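Cell division protein FtsZ 1 (Methanocaldococcus jannaschii, PDB 1W58) binds GTP and probably hydrolyses it while polymerising into the contractile Z ring at the future site of cell division. Local coordinates at residues 41-46 against 123-128; 158-163 against 187-192; 249-254 against 272-277; 284-289 against 334-339. All blocks are in the same frame, centred on the assembly; numbering follows the deposited sequence.

Interactions 1 and 2 belong to the parallel sheet of the GTPase domain, interactions 3 and 4 to the C-terminal domain. Strands 124-130 and 153-160 are neighbours; the centres of interactions 1 and 2 lie about 16 Å apart, and both reach the GTP analogue G2P: G46 CA comes 3.4 Å from its O2B, P161 CA 3.4 Å from its ribose O2'. The two domains touch, among other places, where interaction 2 meets interaction 3, centres about 11 Å apart; L187 O to A249 N, 2.8 Å, is a probable hydrogen bond there. Strand 331-337 then joins interaction 4 to interaction 3, with centres about 10 Å apart, through a probable G252 N to L335 O bond.

Interaction 1. Residues 41-46 against 123-128; sequences TVVGCG and DMVFIT. With G2P (phosphomethylphosphonic acid guanylate ester), chain B.
V43 sits between F126 and T128: its N gives a hydrogen bond to F126 O (2.9 Å) and its O takes one from T128 N (2.8 Å, N-H...O 174°). F126 N reaches back to T41 O, and the run closes at one end with T41 N to M124 O and at the other with C45 N to T128 O (3.0 Å). The strands are parallel, their axes 21° apart. On one face V43 CG2 meets V125 CG1 at 4.2 Å, and C45 SG lies 4.3 Å from I127 CG2. On the other, V42 CG2 rests on F126 CB, while T128 turns its methyl over the neighbouring strand, CG2 3.9 Å from G44 CA. That rotation, OG1 anti to the backbone N (chi1 -171°), leaves the hydroxyl to bond V157 O on the next strand. F126 continues outward onto L222 and V223 of helix 204-227, and I127 packs on V143 of helix 135-149. G44 and G46 are consistent with the first two glycines of a Rossmann-like GxGxxG turn; beyond the last bond G46 lies against the beta phosphate of G2P, and the amides of G47 and A48 bond the nucleotide. Five backbone bonds satisfy the peptide groups facing each other in this buried seam, which ends next to the phosphates.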
loop_
_atom_site.group_PDB
_atom_site.type_symbol
_atom_site.label_atom_id
_atom_site.label_comp_id
_atom_site.label_asym_id
_atom_site.label_seq_id
_atom_site.Cartn_x
_atom_site.Cartn_y
_atom_site.Cartn_z
ATOM N N THR A 41 -6.614 -8.340 20.194
ATOM C CA THR A 41 -6.639 -6.893 20.339
ATOM C C THR A 41 -8.076 -6.405 20.240
ATOM O O THR A 41 -8.842 -6.848 19.378
ATOM C CB THR A 41 -5.798 -6.191 19.253
ATOM O OG1 THR A 41 -4.432 -6.594 19.379
ATOM C CG2 THR A 41 -5.868 -4.670 19.408
ATOM N N VAL A 42 -8.449 -5.509 21.148
ATOM C CA VAL A 42 -9.790 -4.931 21.144
ATOM C C VAL A 42 -9.633 -3.470 20.757
ATOM O O VAL A 42 -8.831 -2.758 21.359
ATOM C CB VAL A 42 -10.466 -5.016 22.528
ATOM C CG1 VAL A 42 -11.885 -4.449 22.441
ATOM C CG2 VAL A 42 -10.505 -6.478 23.000
ATOM N N VAL A 43 -10.381 -3.057 19.736
ATOM C CA VAL A 43 -10.359 -1.693 19.204
ATOM C C VAL A 43 -11.731 -1.053 19.349
ATOM O O VAL A 43 -12.719 -1.555 18.784
ATOM C CB VAL A 43 -9.985 -1.680 17.684
ATOM C CG1 VAL A 43 -9.866 -0.241 17.174
ATOM C CG2 VAL A 43 -8.667 -2.428 17.462
ATOM N N GLY A 44 -11.796 0.041 20.110
ATOM C CA GLY A 44 -13.060 0.744 20.315
ATOM C C GLY A 44 -13.031 2.055 19.545
ATOM O O GLY A 44 -12.090 2.845 19.699
ATOM N N CYS A 45 -14.059 2.302 18.739
ATOM C CA CYS A 45 -14.103 3.511 17.909
ATOM C C CYS A 45 -15.235 4.468 18.259
ATOM O O CYS A 45 -16.395 4.061 18.374
ATOM C CB CYS A 45 -14.238 3.132 16.421
ATOM S SG CYS A 45 -13.275 1.676 15.871
ATOM N N GLY A 46 -14.900 5.748 18.400
ATOM C CA GLY A 46 -15.912 6.733 18.715
ATOM C C GLY A 46 -16.163 6.820 20.193
ATOM O O GLY A 46 -15.478 6.158 20.984
ATOM N N ASP A 123 -3.495 -12.028 16.289
ATOM C CA ASP A 123 -4.027 -13.262 15.723
ATOM C C ASP A 123 -5.515 -13.040 15.536
ATOM O O ASP A 123 -6.129 -13.615 14.649
ATOM C CB ASP A 123 -3.863 -14.445 16.686
ATOM C CG ASP A 123 -2.421 -14.951 16.795
ATOM O OD1 ASP A 123 -1.821 -14.803 17.884
ATOM O OD2 ASP A 123 -1.902 -15.516 15.803
ATOM N N MET A 124 -6.081 -12.197 16.398
ATOM C CA MET A 124 -7.508 -11.899 16.375
ATOM C C MET A 124 -7.766 -10.438 16.762
ATOM O O MET A 124 -7.104 -9.904 17.655
ATOM C CB MET A 124 -8.250 -12.831 17.354
ATOM C CG MET A 124 -9.800 -12.847 17.212
ATOM S SD MET A 124 -10.638 -13.909 18.470
ATOM C CE MET A 124 -12.275 -13.936 17.874
ATOM N N VAL A 125 -8.737 -9.817 16.086
ATOM C CA VAL A 125 -9.115 -8.432 16.326
ATOM C C VAL A 125 -10.621 -8.276 16.514
ATOM O O VAL A 125 -11.422 -8.750 15.690
ATOM C CB VAL A 125 -8.682 -7.501 15.148
ATOM C CG1 VAL A 125 -9.190 -6.052 15.399
ATOM C CG2 VAL A 125 -7.157 -7.501 15.011
ATOM N N PHE A 126 -10.992 -7.615 17.612
ATOM C CA PHE A 126 -12.388 -7.341 17.958
ATOM C C PHE A 126 -12.575 -5.850 17.705
ATOM O O PHE A 126 -11.788 -5.034 18.195
ATOM C CB PHE A 126 -12.641 -7.622 19.452
ATOM C CG PHE A 126 -13.003 -9.060 19.771
ATOM C CD1 PHE A 126 -14.342 -9.451 19.886
ATOM C CD2 PHE A 126 -12.009 -10.023 19.962
ATOM C CE1 PHE A 126 -14.688 -10.787 20.184
ATOM C CE2 PHE A 126 -12.340 -11.358 20.261
ATOM C CZ PHE A 126 -13.677 -11.733 20.369
ATOM N N ILE A 127 -13.591 -5.498 16.926
ATOM C CA ILE A 127 -13.881 -4.107 16.628
ATOM C C ILE A 127 -15.215 -3.756 17.306
ATOM O O ILE A 127 -16.257 -4.315 16.949
ATOM C CB ILE A 127 -14.072 -3.880 15.126
ATOM C CG1 ILE A 127 -13.098 -4.762 14.333
ATOM C CG2 ILE A 127 -13.958 -2.388 14.822
ATOM C CD1 ILE A 127 -11.950 -4.047 13.722
ATOM N N THR A 128 -15.200 -2.828 18.262
ATOM C CA THR A 128 -16.442 -2.467 18.942
ATOM C C THR A 128 -16.719 -0.970 18.949
ATOM O O THR A 128 -15.800 -0.162 19.072
ATOM C CB THR A 128 -16.449 -2.956 20.411
ATOM O OG1 THR A 128 -17.755 -2.769 20.975
ATOM C CG2 THR A 128 -15.424 -2.170 21.235
HETATM P PG G2P B . -19.094 11.580 16.464
HETATM O O1G G2P B . -19.550 12.230 15.237
HETATM O O2G G2P B . -19.618 12.279 17.630
HETATM O O3G G2P B . -17.562 11.739 16.616
HETATM O O3B G2P B . -19.467 9.984 16.373
HETATM P PB G2P B . -19.217 8.810 17.519
HETATM O O1B G2P B . -18.820 7.557 16.872
HETATM O O2B G2P B . -18.345 9.112 18.625
HETATM C C3A G2P B . -20.857 8.499 18.124
HETATM P PA G2P B . -20.955 8.019 19.848
HETATM O O1A G2P B . -19.865 7.124 20.285
HETATM O O2A G2P B . -21.287 9.132 20.745
HETATM O "O5'" G2P B . -22.178 7.045 19.612
HETATM C "C5'" G2P B . -23.441 7.412 19.136
HETATM C "C4'" G2P B . -24.362 6.167 19.206
HETATM O "O4'" G2P B . -23.803 5.144 20.111
HETATM C "C3'" G2P B . -25.736 6.584 19.742
HETATM O "O3'" G2P B . -26.632 6.632 18.624
HETATM C "C2'" G2P B . -26.056 5.529 20.809
HETATM O "O2'" G2P B . -26.920 4.526 20.322
HETATM C "C1'" G2P B . -24.723 4.895 21.211
HETATM N N9 G2P B . -24.172 5.502 22.468
HETATM C C8 G2P B . -23.874 6.831 22.753
HETATM N N7 G2P B . -23.397 7.059 23.931
HETATM C C5 G2P B . -23.356 5.793 24.531
HETATM C C6 G2P B . -22.914 5.372 25.858
HETATM O O6 G2P B . -22.463 6.065 26.787
HETATM N N1 G2P B . -23.048 3.983 26.045
HETATM C C2 G2P B . -23.534 3.084 25.099
HETATM N N2 G2P B . -23.596 1.783 25.440
HETATM N N3 G2P B . -23.939 3.477 23.868
HETATM C C4 G2P B . -23.831 4.823 23.639
#

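Interaction 2. Residues 158-163 against 187-192; sequences VTLPFV and LVVIPN. With G2P (phosphomethylphosphonic acid guanylate ester), chain B.
F162 lays its ring against N192, whose CB stands over the ring centre, 3.7 Å from the centroid and 8° off the normal, a CH-pi contact. The ring and the amide plane of N192 are 30° apart. The ring arrives there because CG points anti to the carbonyl carbon (chi1 -69°), and its CE1 comes 3.2 Å from N192 O. The side chain of N192 also crosses that of T159 at a slant, ND2 3.5 Å from T159 CG2; that methyl also lies against I190 CB at 3.8 Å. V158 CG2 meets V189 CG1 at 4.1 Å and also touches L187 CD1. Under the side chains run parallel backbone bonds, ending with N192 N to L160 O at 3.2 Å. P161, between L160 and F162, touches the ribose of G2P. These strands close a beta-alpha-beta unit through helix 167-181, which covers L160 and V189; helix 204-227 packs on T159, I190 and N192, and strand 249-256 adjoins V188 and I190.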
loop_
_atom_site.group_PDB
_atom_site.type_symbol
_atom_site.label_atom_id
_atom_site.label_comp_id
_atom_site.label_asym_id
_atom_site.label_seq_id
_atom_site.Cartn_x
_atom_site.Cartn_y
_atom_site.Cartn_z
ATOM N N VAL A 158 -21.030 -4.668 17.881
ATOM C CA VAL A 158 -21.601 -3.330 17.829
ATOM C C VAL A 158 -23.098 -3.264 18.190
ATOM O O VAL A 158 -23.816 -4.283 18.134
ATOM C CB VAL A 158 -21.470 -2.761 16.399
ATOM C CG1 VAL A 158 -20.015 -2.765 15.967
ATOM C CG2 VAL A 158 -22.293 -3.610 15.438
ATOM N N THR A 159 -23.563 -2.059 18.532
ATOM C CA THR A 159 -24.970 -1.854 18.868
ATOM C C THR A 159 -25.670 -0.965 17.844
ATOM O O THR A 159 -25.049 -0.144 17.158
ATOM C CB THR A 159 -25.177 -1.186 20.281
ATOM O OG1 THR A 159 -24.493 0.071 20.331
ATOM C CG2 THR A 159 -24.666 -2.071 21.412
ATOM N N LEU A 160 -26.973 -1.162 17.731
ATOM C CA LEU A 160 -27.814 -0.352 16.860
ATOM C C LEU A 160 -28.431 0.635 17.870
ATOM O O LEU A 160 -28.694 0.246 19.000
ATOM C CB LEU A 160 -28.883 -1.237 16.231
ATOM C CG LEU A 160 -28.797 -1.510 14.733
ATOM C CD1 LEU A 160 -27.362 -1.473 14.231
ATOM C CD2 LEU A 160 -29.461 -2.853 14.480
ATOM N N PRO A 161 -28.670 1.908 17.486
ATOM C CA PRO A 161 -29.246 2.894 18.425
ATOM C C PRO A 161 -30.695 2.652 18.871
ATOM O O PRO A 161 -31.438 1.888 18.230
ATOM C CB PRO A 161 -29.116 4.200 17.655
ATOM C CG PRO A 161 -29.459 3.753 16.239
ATOM C CD PRO A 161 -28.626 2.462 16.114
ATOM N N PHE A 162 -31.097 3.298 19.971
ATOM C CA PHE A 162 -32.492 3.187 20.458
ATOM C C PHE A 162 -33.375 3.907 19.428
ATOM O O PHE A 162 -32.855 4.743 18.691
ATOM C CB PHE A 162 -32.631 3.886 21.786
ATOM C CG PHE A 162 -31.927 3.206 22.915
ATOM C CD1 PHE A 162 -32.505 2.116 23.555
ATOM C CD2 PHE A 162 -30.732 3.699 23.400
ATOM C CE1 PHE A 162 -31.893 1.536 24.678
ATOM C CE2 PHE A 162 -30.116 3.131 24.515
ATOM C CZ PHE A 162 -30.692 2.050 25.155
ATOM N N VAL A 163 -34.679 3.609 19.340
ATOM C CA VAL A 163 -35.492 4.324 18.340
ATOM C C VAL A 163 -35.724 5.787 18.727
ATOM O O VAL A 163 -35.775 6.663 17.871
ATOM C CB VAL A 163 -36.874 3.664 18.066
ATOM C CG1 VAL A 163 -36.720 2.155 17.945
ATOM C CG2 VAL A 163 -37.866 4.054 19.120
ATOM N N LEU A 187 -19.919 -10.843 12.360
ATOM C CA LEU A 187 -20.447 -9.552 12.788
ATOM C C LEU A 187 -21.579 -9.711 13.811
ATOM O O LEU A 187 -22.704 -10.086 13.453
ATOM C CB LEU A 187 -20.962 -8.756 11.565
ATOM C CG LEU A 187 -21.805 -7.470 11.764
ATOM C CD1 LEU A 187 -21.120 -6.543 12.689
ATOM C CD2 LEU A 187 -22.052 -6.759 10.441
ATOM N N VAL A 188 -21.270 -9.411 15.076
ATOM C CA VAL A 188 -22.234 -9.515 16.193
ATOM C C VAL A 188 -22.981 -8.193 16.451
ATOM O O VAL A 188 -22.349 -7.225 16.877
ATOM C CB VAL A 188 -21.492 -9.907 17.501
ATOM C CG1 VAL A 188 -22.474 -10.134 18.640
ATOM C CG2 VAL A 188 -20.667 -11.161 17.264
ATOM N N VAL A 189 -24.299 -8.161 16.180
ATOM C CA VAL A 189 -25.166 -6.983 16.402
ATOM C C VAL A 189 -26.082 -7.093 17.620
ATOM O O VAL A 189 -26.823 -8.071 17.737
ATOM C CB VAL A 189 -26.201 -6.711 15.281
ATOM C CG1 VAL A 189 -25.866 -5.442 14.559
ATOM C CG2 VAL A 189 -26.343 -7.896 14.364
ATOM N N ILE A 190 -26.053 -6.066 18.477
ATOM C CA ILE A 190 -26.902 -5.960 19.667
ATOM C C ILE A 190 -27.850 -4.770 19.401
ATOM O O ILE A 190 -27.414 -3.623 19.376
ATOM C CB ILE A 190 -26.129 -5.529 20.924
ATOM C CG1 ILE A 190 -24.748 -6.177 20.987
ATOM C CG2 ILE A 190 -26.976 -5.803 22.144
ATOM C CD1 ILE A 190 -24.716 -7.496 21.599
ATOM N N PRO A 191 -29.145 -5.015 19.194
ATOM C CA PRO A 191 -30.053 -3.882 18.948
ATOM C C PRO A 191 -30.504 -3.288 20.295
ATOM O O PRO A 191 -31.348 -3.886 20.959
ATOM C CB PRO A 191 -31.232 -4.517 18.210
ATOM C CG PRO A 191 -30.825 -5.972 17.984
ATOM C CD PRO A 191 -29.862 -6.291 19.082
ATOM N N ASN A 192 -29.953 -2.133 20.690
ATOM C CA ASN A 192 -30.289 -1.493 21.971
ATOM C C ASN A 192 -31.791 -1.391 22.259
ATOM O O ASN A 192 -32.198 -1.427 23.411
ATOM C CB ASN A 192 -29.704 -0.082 22.049
ATOM C CG ASN A 192 -28.230 -0.057 22.450
ATOM O OD1 ASN A 192 -27.576 0.964 22.305
ATOM N ND2 ASN A 192 -27.718 -1.156 22.968
HETATM P PG G2P B . -19.094 11.580 16.464
HETATM O O1G G2P B . -19.550 12.230 15.237
HETATM O O2G G2P B . -19.618 12.279 17.630
HETATM O O3G G2P B . -17.562 11.739 16.616
HETATM O O3B G2P B . -19.467 9.984 16.373
HETATM P PB G2P B . -19.217 8.810 17.519
HETATM O O1B G2P B . -18.820 7.557 16.872
HETATM O O2B G2P B . -18.345 9.112 18.625
HETATM C C3A G2P B . -20.857 8.499 18.124
HETATM P PA G2P B . -20.955 8.019 19.848
HETATM O O1A G2P B . -19.865 7.124 20.285
HETATM O O2A G2P B . -21.287 9.132 20.745
HETATM O "O5'" G2P B . -22.178 7.045 19.612
HETATM C "C5'" G2P B . -23.441 7.412 19.136
HETATM C "C4'" G2P B . -24.362 6.167 19.206
HETATM O "O4'" G2P B . -23.803 5.144 20.111
HETATM C "C3'" G2P B . -25.736 6.584 19.742
HETATM O "O3'" G2P B . -26.632 6.632 18.624
HETATM C "C2'" G2P B . -26.056 5.529 20.809
HETATM O "O2'" G2P B . -26.920 4.526 20.322
HETATM C "C1'" G2P B . -24.723 4.895 21.211
HETATM N N9 G2P B . -24.172 5.502 22.468
HETATM C C8 G2P B . -23.874 6.831 22.753
HETATM N N7 G2P B . -23.397 7.059 23.931
HETATM C C5 G2P B . -23.356 5.793 24.531
HETATM C C6 G2P B . -22.914 5.372 25.858
HETATM O O6 G2P B . -22.463 6.065 26.787
HETATM N N1 G2P B . -23.048 3.983 26.045
HETATM C C2 G2P B . -23.534 3.084 25.099
HETATM N N2 G2P B . -23.596 1.783 25.440
HETATM N N3 G2P B . -23.939 3.477 23.868
HETATM C C4 G2P B . -23.831 4.823 23.639
#

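Interaction 3. Residues 249-254 against 272-277; sequences AMIGIG and SPLLDV
M250 reaches out from strand 249-256 to V277 and L275. Its CB lies 4.0 Å from L275 CD2, and a bend at the thioether (chi3 -127°) carries CE across to V277 CB, with SD passing near the backbone of D276. I251 is linked to the loop through a water, which accepts from I251 N (2.9 Å) and donates to L274 O (2.9 Å). Its side chain runs beside that of L274, both pointing the same way, CD1 3.8 Å from L274 CG. The carbonyl of I251 faces the loop too, with L275 CB 3.3 Å from its O. At G252 the bare CA allows S272 CB to approach to 3.8 Å. I253 O then receives a bond from a second water, 2.6 Å away, which is also hydrogen-bonded to S272 OG. The loop is shaped by its own bonds: a type I turn from S272 to L275, with S272 OG taking L274 N in an ST turn, and two inverse gamma turns centred on L275 and D276, the one at L275 closed by a weak bond. Salt bridges to R353 and K194 hold the carboxylate of D276. Across the contact itself, M250, I251 and their leucine and valine partners carry the direct touching, while two waters link the polar groups of strand and loop.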
loop_
_atom_site.group_PDB
_atom_site.type_symbol
_atom_site.label_atom_id
_atom_site.label_comp_id
_atom_site.label_asym_id
_atom_site.label_seq_id
_atom_site.Cartn_x
_atom_site.Cartn_y
_atom_site.Cartn_z
ATOM N N ALA A 249 -24.299 -12.335 13.319
ATOM C CA ALA A 249 -24.549 -13.066 14.573
ATOM C C ALA A 249 -25.337 -12.234 15.590
ATOM O O ALA A 249 -25.328 -10.997 15.545
ATOM C CB ALA A 249 -23.238 -13.510 15.195
ATOM N N MET A 250 -26.013 -12.915 16.509
ATOM C CA MET A 250 -26.796 -12.246 17.549
ATOM C C MET A 250 -26.558 -12.948 18.864
ATOM O O MET A 250 -26.134 -14.088 18.873
ATOM C CB MET A 250 -28.285 -12.246 17.195
ATOM C CG MET A 250 -28.594 -11.391 15.967
ATOM S SD MET A 250 -30.312 -10.849 15.864
ATOM C CE MET A 250 -30.738 -11.384 14.289
ATOM N N ILE A 251 -26.786 -12.276 19.982
ATOM C CA ILE A 251 -26.550 -12.949 21.232
ATOM C C ILE A 251 -27.778 -13.130 22.101
ATOM O O ILE A 251 -28.889 -12.692 21.764
ATOM C CB ILE A 251 -25.424 -12.269 22.055
ATOM C CG1 ILE A 251 -25.991 -11.320 23.113
ATOM C CG2 ILE A 251 -24.469 -11.574 21.117
ATOM C CD1 ILE A 251 -26.525 -10.045 22.569
ATOM N N GLY A 252 -27.554 -13.828 23.208
ATOM C CA GLY A 252 -28.591 -14.109 24.175
ATOM C C GLY A 252 -27.884 -14.233 25.506
ATOM O O GLY A 252 -26.818 -14.838 25.582
ATOM N N ILE A 253 -28.440 -13.638 26.554
ATOM C CA ILE A 253 -27.817 -13.743 27.862
ATOM C C ILE A 253 -28.841 -14.206 28.878
ATOM O O ILE A 253 -29.972 -13.728 28.901
ATOM C CB ILE A 253 -27.216 -12.402 28.322
ATOM C CG1 ILE A 253 -26.148 -11.945 27.322
ATOM C CG2 ILE A 253 -26.602 -12.554 29.714
ATOM C CD1 ILE A 253 -25.442 -10.659 27.714
ATOM N N GLY A 254 -28.434 -15.165 29.702
ATOM C CA GLY A 254 -29.302 -15.698 30.731
ATOM C C GLY A 254 -28.469 -16.121 31.927
ATOM O O GLY A 254 -27.259 -16.337 31.804
ATOM N N SER A 272 -33.967 -14.839 25.229
ATOM C CA SER A 272 -33.595 -13.435 25.325
ATOM C C SER A 272 -34.119 -12.590 24.167
ATOM O O SER A 272 -34.067 -12.996 23.004
ATOM C CB SER A 272 -32.077 -13.303 25.388
ATOM O OG SER A 272 -31.705 -11.947 25.492
ATOM N N PRO A 273 -34.665 -11.407 24.476
ATOM C CA PRO A 273 -35.170 -10.550 23.398
ATOM C C PRO A 273 -34.006 -10.086 22.496
ATOM O O PRO A 273 -34.197 -9.713 21.333
ATOM C CB PRO A 273 -35.874 -9.417 24.154
ATOM C CG PRO A 273 -35.213 -9.437 25.529
ATOM C CD PRO A 273 -35.055 -10.898 25.801
ATOM N N LEU A 274 -32.792 -10.151 23.038
ATOM C CA LEU A 274 -31.578 -9.802 22.293
ATOM C C LEU A 274 -31.337 -10.766 21.114
ATOM O O LEU A 274 -30.773 -10.375 20.099
ATOM C CB LEU A 274 -30.370 -9.825 23.240
ATOM C CG LEU A 274 -29.827 -8.514 23.818
ATOM C CD1 LEU A 274 -30.907 -7.496 23.996
ATOM C CD2 LEU A 274 -29.139 -8.821 25.121
ATOM N N LEU A 275 -31.761 -12.022 21.256
ATOM C CA LEU A 275 -31.607 -13.028 20.200
ATOM C C LEU A 275 -32.837 -12.977 19.307
ATOM O O LEU A 275 -33.516 -13.982 19.101
ATOM C CB LEU A 275 -31.511 -14.431 20.803
ATOM C CG LEU A 275 -30.447 -15.403 20.282
ATOM C CD1 LEU A 275 -30.832 -16.819 20.716
ATOM C CD2 LEU A 275 -30.326 -15.321 18.773
ATOM N N ASP A 276 -33.103 -11.808 18.749
ATOM C CA ASP A 276 -34.282 -11.611 17.920
ATOM C C ASP A 276 -34.261 -12.183 16.496
ATOM O O ASP A 276 -34.355 -11.436 15.530
ATOM C CB ASP A 276 -34.608 -10.115 17.872
ATOM C CG ASP A 276 -35.983 -9.838 17.296
ATOM O OD1 ASP A 276 -36.299 -8.648 17.079
ATOM O OD2 ASP A 276 -36.748 -10.806 17.061
ATOM N N VAL A 277 -34.170 -13.503 16.362
ATOM C CA VAL A 277 -34.168 -14.128 15.035
ATOM C C VAL A 277 -34.506 -15.619 15.147
ATOM O O VAL A 277 -34.390 -16.203 16.229
ATOM C CB VAL A 277 -32.788 -13.975 14.345
ATOM C CG1 VAL A 277 -31.755 -14.833 15.045
ATOM C CG2 VAL A 277 -32.889 -14.343 12.872
HETATM O O HOH W 1 -28.040 -9.625 19.719
HETATM O O HOH W 2 -31.506 -11.793 28.054
#

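Interaction 4. Residues 284-289 against 334-339; sequences GALIHV and LLVITG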
loop_
_atom_site.group_PDB
_atom_site.type_symbol
_atom_site.label_atom_id
_atom_site.label_comp_id
_atom_site.label_asym_id
_atom_site.label_seq_id
_atom_site.Cartn_x
_atom_site.Cartn_y
_atom_site.Cartn_z
ATOM N N GLY A 284 -22.893 -23.285 13.294
ATOM C CA GLY A 284 -22.085 -22.534 14.251
ATOM C C GLY A 284 -22.710 -21.781 15.428
ATOM O O GLY A 284 -23.803 -21.235 15.363
ATOM N N ALA A 285 -21.973 -21.732 16.527
ATOM C CA ALA A 285 -22.435 -21.059 17.716
ATOM C C ALA A 285 -21.316 -21.134 18.730
ATOM O O ALA A 285 -20.534 -22.076 18.703
ATOM C CB ALA A 285 -23.652 -21.749 18.252
ATOM N N LEU A 286 -21.212 -20.128 19.595
ATOM C CA LEU A 286 -20.198 -20.131 20.636
ATOM C C LEU A 286 -20.996 -20.049 21.932
ATOM O O LEU A 286 -21.963 -19.282 22.024
ATOM C CB LEU A 286 -19.235 -18.938 20.502
ATOM C CG LEU A 286 -18.494 -18.834 19.147
ATOM C CD1 LEU A 286 -19.249 -17.930 18.189
ATOM C CD2 LEU A 286 -17.124 -18.280 19.355
ATOM N N ILE A 287 -20.622 -20.871 22.913
ATOM C CA ILE A 287 -21.320 -20.885 24.183
ATOM C C ILE A 287 -20.315 -20.748 25.309
ATOM O O ILE A 287 -19.321 -21.466 25.348
ATOM C CB ILE A 287 -22.133 -22.196 24.370
ATOM C CG1 ILE A 287 -22.927 -22.506 23.099
ATOM C CG2 ILE A 287 -23.143 -22.024 25.491
ATOM C CD1 ILE A 287 -23.712 -23.794 23.150
ATOM N N HIS A 288 -20.559 -19.799 26.205
ATOM C CA HIS A 288 -19.671 -19.589 27.331
ATOM C C HIS A 288 -20.497 -19.635 28.593
ATOM O O HIS A 288 -21.327 -18.759 28.826
ATOM C CB HIS A 288 -18.994 -18.229 27.261
ATOM C CG HIS A 288 -17.942 -18.035 28.305
ATOM N ND1 HIS A 288 -17.312 -16.827 28.514
ATOM C CD2 HIS A 288 -17.368 -18.912 29.165
ATOM C CE1 HIS A 288 -16.390 -16.968 29.453
ATOM N NE2 HIS A 288 -16.404 -18.225 29.865
ATOM N N VAL A 289 -20.272 -20.663 29.402
ATOM C CA VAL A 289 -20.990 -20.824 30.660
ATOM C C VAL A 289 -20.052 -20.369 31.774
ATOM O O VAL A 289 -18.912 -20.801 31.864
ATOM C CB VAL A 289 -21.450 -22.311 30.860
ATOM C CG1 VAL A 289 -20.276 -23.238 30.759
ATOM C CG2 VAL A 289 -22.124 -22.482 32.197
ATOM N N LEU A 334 -23.645 -17.177 28.073
ATOM C CA LEU A 334 -23.535 -16.279 26.925
ATOM C C LEU A 334 -23.646 -17.102 25.669
ATOM O O LEU A 334 -22.883 -18.024 25.467
ATOM C CB LEU A 334 -22.188 -15.548 26.918
ATOM C CG LEU A 334 -21.824 -14.700 25.676
ATOM C CD1 LEU A 334 -22.829 -13.592 25.447
ATOM C CD2 LEU A 334 -20.452 -14.086 25.873
ATOM N N LEU A 335 -24.614 -16.775 24.835
ATOM C CA LEU A 335 -24.826 -17.467 23.573
ATOM C C LEU A 335 -24.607 -16.536 22.389
ATOM O O LEU A 335 -25.196 -15.445 22.339
ATOM C CB LEU A 335 -26.258 -17.965 23.465
ATOM C CG LEU A 335 -26.618 -19.406 23.756
ATOM C CD1 LEU A 335 -25.944 -19.869 25.045
ATOM C CD2 LEU A 335 -28.137 -19.485 23.848
ATOM N N VAL A 336 -23.771 -16.962 21.442
ATOM C CA VAL A 336 -23.552 -16.195 20.226
ATOM C C VAL A 336 -23.892 -17.167 19.106
ATOM O O VAL A 336 -23.206 -18.165 18.890
ATOM C CB VAL A 336 -22.083 -15.707 20.052
ATOM C CG1 VAL A 336 -21.991 -14.840 18.783
ATOM C CG2 VAL A 336 -21.605 -14.916 21.293
ATOM N N ILE A 337 -24.959 -16.873 18.386
ATOM C CA ILE A 337 -25.390 -17.731 17.312
ATOM C C ILE A 337 -25.101 -17.121 15.948
ATOM O O ILE A 337 -25.624 -16.066 15.611
ATOM C CB ILE A 337 -26.873 -18.050 17.511
ATOM C CG1 ILE A 337 -27.001 -18.983 18.722
ATOM C CG2 ILE A 337 -27.471 -18.642 16.245
ATOM C CD1 ILE A 337 -28.376 -19.531 18.923
ATOM N N THR A 338 -24.280 -17.814 15.159
ATOM C CA THR A 338 -23.853 -17.333 13.847
ATOM C C THR A 338 -24.629 -17.764 12.585
ATOM O O THR A 338 -25.565 -18.553 12.634
ATOM C CB THR A 338 -22.361 -17.672 13.661
ATOM O OG1 THR A 338 -22.201 -19.075 13.413
ATOM C CG2 THR A 338 -21.589 -17.319 14.933
ATOM N N GLY A 339 -24.227 -17.214 11.446
ATOM C CA GLY A 339 -24.872 -17.525 10.183
ATOM C C GLY A 339 -26.356 -17.209 10.042
ATOM O O GLY A 339 -27.036 -17.848 9.235
#
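I287 and L335 lie side by side and point the same way, with CG2 of I287 3.6 Å from CD1 of L335, and helix 297-308 packs against them, V307 on both and V303 on I287. On the reverse face L286 runs alongside V336, CD1 to CB 4.1 Å; the same CD1 lies 4.1 Å from T338 CG2. L286 and V336 both meet L222 of helix 204-227, so the two faces of this sheet are packed by different helices. H288 and L334 touch on that second face through their CB atoms, 4.2 Å apart. The strands belong to the four-stranded mixed sheet of the FtsZ C-terminal domain and run antiparallel, 175° between their directions. L286 with V336 and H288 with L334 are hydrogen-bonded pairs, each with two backbone bonds; L286 N to V336 O measures 2.9 Å, and I287 with L335 between them is a non-hydrogen-bonded pair. Further out, the imidazole of H288 swings away from L334, its CG anti to the backbone N (chi1 -173°), and NE2 bonds T322 OG1 on strand 317-323, while ND1 has a weak bond with G221 O. At the other end T338 N gives G284 O a weak bond of 3.5 Å, and T338 OG1 has a weak one with T283 O.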